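PDB 2XWG: sortase from Actinomyces oris, which probably acts as a pilin-specific sortase that covalently joins fimbrial subunits to one another during the assembly of surface fimbriae. Local coordinates for residues L181-N186 and G204-T209; D161-L166 and H221-T226. All blocks are in the same frame, centred on the assembly; numbering follows the deposited sequence.

Contact 1. Residues L181-N186 and G204-T209; sequences LKYEVN and GRDLVT
Y183 and D206 are joined by the hydrogen bond that crosses this contact: the tyrosine OH gives its proton to D206 OD1 at 2.9 Å, meeting that oxygen on its syn side and somewhat out of the carboxylate plane. The carboxylate sits at the edge of the ring and is steeply inclined to it. One ring face is taken by V208, whose CG2 lies 3.8 Å from the Y183 ring centroid, 22° off the ring normal and displaced toward the rim, a CH-pi contact; the same methyl comes within 3.5 Å of Y183 CZ. Y183 has CG anti to the carbonyl carbon, chi1 -64°, which swings the ring across to the valine. This is the tight, buried part. D206 OD2 turns elsewhere, to G141 N and in a salt bridge to R229, so the acceptor of the tyrosine is itself firmly positioned. Toward the partly exposed side the packing slackens: N186 ND2 stands 3.7 Å from R205 NH2, at the edge of the guanidinium. Both nitrogens turn to E228 OE1, R205 in a salt bridge and N186 in a weak hydrogen bond. The two short strand segments run at 71° to each other, and between their parent strands 179-191 and 206-214 the sheet places strand 221-229, while V208 also packs on F172 of strand 171-176 and L148 of strand 144-149.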
loop_
_atom_site.group_PDB
_atom_site.type_symbol
_atom_site.label_atom_id
_atom_site.label_comp_id
_atom_site.label_asym_id
_atom_site.label_seq_id
_atom_site.Cartn_x
_atom_site.Cartn_y
_atom_site.Cartn_z
ATOM N N LEU A 181 12.740 3.242 1.252
ATOM C CA LEU A 181 12.058 4.508 1.412
ATOM C C LEU A 181 11.600 4.687 2.861
ATOM O O LEU A 181 10.843 3.864 3.372
ATOM C CB LEU A 181 10.832 4.526 0.512
ATOM C CG LEU A 181 10.950 4.036 -0.926
ATOM C CD1 LEU A 181 9.637 4.311 -1.621
ATOM C CD2 LEU A 181 12.105 4.706 -1.676
ATOM N N LYS A 182 12.048 5.750 3.525
ATOM C CA LYS A 182 11.588 6.019 4.873
ATOM C C LYS A 182 10.385 6.938 4.845
ATOM O O LYS A 182 10.462 8.012 4.248
ATOM C CB LYS A 182 12.692 6.673 5.689
ATOM C CG LYS A 182 12.329 6.944 7.134
ATOM C CD LYS A 182 13.501 7.586 7.859
ATOM C CE LYS A 182 13.252 7.692 9.348
ATOM N NZ LYS A 182 14.306 8.522 10.043
ATOM N N TYR A 183 9.282 6.522 5.481
ATOM C CA TYR A 183 8.110 7.393 5.697
ATOM C C TYR A 183 7.872 7.676 7.181
ATOM O O TYR A 183 8.153 6.832 8.030
ATOM C CB TYR A 183 6.852 6.783 5.089
ATOM C CG TYR A 183 6.948 6.660 3.601
ATOM C CD1 TYR A 183 7.581 5.590 3.028
ATOM C CD2 TYR A 183 6.419 7.619 2.774
ATOM C CE1 TYR A 183 7.691 5.478 1.671
ATOM C CE2 TYR A 183 6.509 7.516 1.422
ATOM C CZ TYR A 183 7.156 6.443 0.867
ATOM O OH TYR A 183 7.268 6.325 -0.503
ATOM N N GLU A 184 7.364 8.864 7.495
ATOM C CA GLU A 184 7.021 9.201 8.869
ATOM C C GLU A 184 5.507 9.418 8.950
ATOM O O GLU A 184 4.929 10.083 8.091
ATOM C CB GLU A 184 7.794 10.444 9.324
ATOM C CG GLU A 184 7.448 10.920 10.739
ATOM C CD GLU A 184 8.163 12.222 11.140
ATOM O OE1 GLU A 184 8.133 13.198 10.346
ATOM O OE2 GLU A 184 8.751 12.266 12.252
ATOM N N VAL A 185 4.859 8.837 9.959
ATOM C CA VAL A 185 3.401 8.916 10.083
ATOM C C VAL A 185 2.959 10.327 10.453
ATOM O O VAL A 185 3.411 10.889 11.451
ATOM C CB VAL A 185 2.883 7.948 11.151
ATOM C CG1 VAL A 185 1.390 8.132 11.368
ATOM C CG2 VAL A 185 3.208 6.525 10.772
ATOM N N ASN A 186 2.073 10.912 9.660
ATOM C CA ASN A 186 1.636 12.264 9.964
ATOM C C ASN A 186 0.129 12.466 9.846
ATOM O O ASN A 186 -0.344 13.601 9.792
ATOM C CB ASN A 186 2.379 13.287 9.107
ATOM C CG ASN A 186 1.920 13.278 7.660
ATOM O OD1 ASN A 186 0.915 12.642 7.304
ATOM N ND2 ASN A 186 2.645 14.007 6.813
ATOM N N GLY A 204 2.663 16.845 -5.696
ATOM C CA GLY A 204 3.933 17.290 -5.149
ATOM C C GLY A 204 4.189 16.749 -3.755
ATOM O O GLY A 204 5.019 17.278 -3.011
ATOM N N ARG A 205 3.459 15.699 -3.393
ATOM C CA ARG A 205 3.698 14.974 -2.146
ATOM C C ARG A 205 3.968 13.489 -2.406
ATOM O O ARG A 205 3.425 12.891 -3.348
ATOM C CB ARG A 205 2.527 15.148 -1.172
ATOM C CG ARG A 205 2.504 16.489 -0.437
ATOM C CD ARG A 205 1.275 16.600 0.484
ATOM N NE ARG A 205 1.501 16.143 1.863
ATOM C CZ ARG A 205 0.526 15.820 2.721
ATOM N NH1 ARG A 205 -0.743 15.878 2.342
ATOM N NH2 ARG A 205 0.813 15.424 3.958
ATOM N N ASP A 206 4.826 12.923 -1.562
ATOM C CA ASP A 206 5.200 11.510 -1.601
ATOM C C ASP A 206 4.570 10.844 -0.371
ATOM O O ASP A 206 5.101 10.947 0.741
ATOM C CB ASP A 206 6.739 11.407 -1.562
ATOM C CG ASP A 206 7.268 9.969 -1.734
ATOM O OD1 ASP A 206 6.515 9.006 -1.448
ATOM O OD2 ASP A 206 8.455 9.813 -2.138
ATOM N N LEU A 207 3.428 10.191 -0.547
ATOM C CA LEU A 207 2.728 9.616 0.601
ATOM C C LEU A 207 2.508 8.115 0.476
ATOM O O LEU A 207 2.276 7.612 -0.612
ATOM C CB LEU A 207 1.350 10.253 0.737
ATOM C CG LEU A 207 1.160 11.752 0.687
ATOM C CD1 LEU A 207 -0.325 12.044 0.665
ATOM C CD2 LEU A 207 1.815 12.356 1.901
ATOM N N VAL A 208 2.519 7.410 1.602
ATOM C CA VAL A 208 2.016 6.034 1.637
ATOM C C VAL A 208 0.984 5.858 2.743
ATOM O O VAL A 208 1.230 6.237 3.882
ATOM C CB VAL A 208 3.122 5.018 1.909
ATOM C CG1 VAL A 208 2.500 3.686 2.246
ATOM C CG2 VAL A 208 4.023 4.892 0.707
ATOM N N THR A 209 -0.162 5.273 2.418
ATOM C CA THR A 209 -1.161 4.958 3.433
ATOM C C THR A 209 -1.293 3.452 3.691
ATOM O O THR A 209 -1.507 2.662 2.761
ATOM C CB THR A 209 -2.541 5.496 3.041
ATOM O OG1 THR A 209 -2.452 6.910 2.840
ATOM C CG2 THR A 209 -3.555 5.218 4.141
#

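Contact 2. Residues D161-L166 and H221-T226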
loop_
_atom_site.group_PDB
_atom_site.type_symbol
_atom_site.label_atom_id
_atom_site.label_comp_id
_atom_site.label_asym_id
_atom_site.label_seq_id
_atom_site.Cartn_x
_atom_site.Cartn_y
_atom_site.Cartn_z
ATOM N N ASP A 161 -2.849 -6.211 12.308
ATOM C CA ASP A 161 -3.665 -6.154 13.517
ATOM C C ASP A 161 -3.306 -4.926 14.343
ATOM O O ASP A 161 -4.183 -4.187 14.845
ATOM C CB ASP A 161 -3.452 -7.399 14.375
ATOM C CG ASP A 161 -4.293 -8.564 13.936
ATOM O OD1 ASP A 161 -5.148 -8.376 13.050
ATOM O OD2 ASP A 161 -4.106 -9.673 14.488
ATOM N N ASN A 162 -2.018 -4.695 14.489
ATOM C CA ASN A 162 -1.573 -3.684 15.424
ATOM C C ASN A 162 -1.320 -2.330 14.796
ATOM O O ASN A 162 -0.579 -1.507 15.337
ATOM C CB ASN A 162 -0.363 -4.195 16.176
ATOM C CG ASN A 162 -0.647 -5.515 16.835
ATOM O OD1 ASN A 162 -1.702 -5.695 17.476
ATOM N ND2 ASN A 162 0.254 -6.475 16.645
ATOM N N LEU A 163 -1.936 -2.090 13.646
ATOM C CA LEU A 163 -1.843 -0.769 13.051
ATOM C C LEU A 163 -2.359 0.273 14.042
ATOM O O LEU A 163 -1.846 1.390 14.082
ATOM C CB LEU A 163 -2.632 -0.721 11.736
ATOM C CG LEU A 163 -1.969 0.079 10.609
ATOM C CD1 LEU A 163 -0.585 -0.470 10.379
ATOM C CD2 LEU A 163 -2.782 0.014 9.336
ATOM N N ASN A 164 -3.359 -0.097 14.851
ATOM C CA ASN A 164 -3.922 0.804 15.862
ATOM C C ASN A 164 -3.005 1.171 17.034
ATOM O O ASN A 164 -3.483 1.750 18.002
ATOM C CB ASN A 164 -5.232 0.234 16.417
ATOM C CG ASN A 164 -5.049 -1.153 17.007
ATOM O OD1 ASN A 164 -3.932 -1.563 17.317
ATOM N ND2 ASN A 164 -6.142 -1.887 17.153
ATOM N N GLN A 165 -1.716 0.825 16.977
ATOM C CA GLN A 165 -0.783 1.247 18.024
ATOM C C GLN A 165 0.110 2.369 17.536
ATOM O O GLN A 165 0.787 3.043 18.323
ATOM C CB GLN A 165 0.067 0.092 18.529
ATOM C CG GLN A 165 -0.750 -0.998 19.176
ATOM C CD GLN A 165 0.110 -2.153 19.590
ATOM O OE1 GLN A 165 -0.372 -3.281 19.794
ATOM N NE2 GLN A 165 1.415 -1.891 19.691
ATOM N N LEU A 166 0.085 2.585 16.228
ATOM C CA LEU A 166 0.902 3.628 15.624
ATOM C C LEU A 166 0.388 5.005 16.032
ATOM O O LEU A 166 -0.818 5.185 16.173
ATOM C CB LEU A 166 0.866 3.497 14.098
ATOM C CG LEU A 166 1.665 2.344 13.452
ATOM C CD1 LEU A 166 1.689 2.533 11.957
ATOM C CD2 LEU A 166 3.056 2.325 13.964
ATOM N N HIS A 221 -15.549 -0.057 10.062
ATOM C CA HIS A 221 -14.805 1.070 9.482
ATOM C C HIS A 221 -13.437 0.678 8.871
ATOM O O HIS A 221 -13.173 -0.495 8.632
ATOM C CB HIS A 221 -14.622 2.172 10.524
ATOM C CG HIS A 221 -15.906 2.801 10.969
ATOM N ND1 HIS A 221 -16.709 2.246 11.945
ATOM C CD2 HIS A 221 -16.527 3.942 10.577
ATOM C CE1 HIS A 221 -17.766 3.019 12.136
ATOM N NE2 HIS A 221 -17.682 4.051 11.315
ATOM N N ARG A 222 -12.594 1.680 8.608
ATOM C CA ARG A 222 -11.236 1.492 8.111
ATOM C C ARG A 222 -10.281 2.390 8.854
ATOM O O ARG A 222 -10.555 3.560 9.020
ATOM C CB ARG A 222 -11.142 1.881 6.646
ATOM C CG ARG A 222 -12.061 1.123 5.755
ATOM C CD ARG A 222 -11.932 -0.352 5.966
ATOM N NE ARG A 222 -12.834 -1.043 5.054
ATOM C CZ ARG A 222 -13.816 -1.846 5.441
ATOM N NH1 ARG A 222 -14.027 -2.058 6.738
ATOM N NH2 ARG A 222 -14.581 -2.445 4.532
ATOM N N LEU A 223 -9.139 1.864 9.276
ATOM C CA LEU A 223 -8.129 2.704 9.897
ATOM C C LEU A 223 -7.058 3.071 8.859
ATOM O O LEU A 223 -6.498 2.194 8.213
ATOM C CB LEU A 223 -7.533 1.990 11.101
ATOM C CG LEU A 223 -6.203 2.552 11.574
ATOM C CD1 LEU A 223 -6.467 3.849 12.295
ATOM C CD2 LEU A 223 -5.507 1.562 12.501
ATOM N N LEU A 224 -6.804 4.367 8.674
ATOM C CA LEU A 224 -5.874 4.851 7.655
ATOM C C LEU A 224 -4.737 5.540 8.333
ATOM O O LEU A 224 -4.928 6.590 8.922
ATOM C CB LEU A 224 -6.514 5.869 6.712
ATOM C CG LEU A 224 -7.836 5.643 5.959
ATOM C CD1 LEU A 224 -7.789 6.323 4.611
ATOM C CD2 LEU A 224 -8.184 4.205 5.752
ATOM N N VAL A 225 -3.549 4.960 8.237
ATOM C CA VAL A 225 -2.342 5.575 8.742
ATOM C C VAL A 225 -1.552 6.061 7.535
ATOM O O VAL A 225 -1.188 5.271 6.667
ATOM C CB VAL A 225 -1.508 4.563 9.539
ATOM C CG1 VAL A 225 -0.066 5.064 9.737
ATOM C CG2 VAL A 225 -2.175 4.246 10.874
ATOM N N THR A 226 -1.311 7.363 7.462
ATOM C CA THR A 226 -0.623 7.930 6.318
ATOM C C THR A 226 0.768 8.350 6.751
ATOM O O THR A 226 0.932 8.963 7.804
ATOM C CB THR A 226 -1.373 9.157 5.751
ATOM O OG1 THR A 226 -2.717 8.798 5.381
ATOM C CG2 THR A 226 -0.641 9.723 4.536
#
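L223 lays its methyl CD2 over one face of the flat peptide group that joins L163 to N164, 3.7 Å from L163 C and 3.6 Å from N164 N. The same methyl packs against L163 CB at 3.8 Å and, more loosely, N164 CB. The other flat group of note is the guanidinium of R222, on the same strand: its NH1 bonds to H221 O at 2.6 Å, with an N-H...O angle of 152°, the donor standing well above the carbonyl plane, while its NE forms a salt bridge with D76.

The rest of the interface is aliphatic. V225 presents its two methyls to different leucines. CG1 lies 3.8 Å from L166 CD1, the two side chains meeting at about a right angle, and CG2 faces L163 CG more distantly, at 4.2 Å. With CG1 anti to the backbone N, chi1 164°, the valine splays its branches between both partners. The short 3-10 turn 163-165 is what sets L163 and L166 on the strand side together; L166 N closes it by bonding to L163 O at 3.1 Å. L163 reaches further, onto L210 and T212 of strand 206-214, whereas L223 and V225 rest also on I188 of strand 179-191. N164, by contrast, is exposed.

In a sortase beta-barrel this is the packing of the connection between strands 144-149 and 171-176 over the barrel. The side chain of L223 is about 7 Å from that of C213, the predicted acyl-thioester residue, and R222 probably holds the place of the family's active-site arginine, held here by D76, in a D-P-W sequence like that of class C lids.

In the fold
From the N terminus, the chain first supplies 161-166, the turn-bearing part of the connection after strand 144-149. It then runs through strand 171-176 into 181-186, continues to the end of strand 179-191 and through a loop to 204-209, and comes back on the last strand as 221-226. Contact 1, which closes a loop of 17 residues, is thus nested inside the larger loop of 54 that contact 2 closes. The two meet mainly at T226: its backbone O probably accepts a hydrogen bond from N186 N, and its OG1 probably pairs with T209 OG1. Together they tie strands 179-191, 206-214 and 221-229 of one sheet to the connection packed over them.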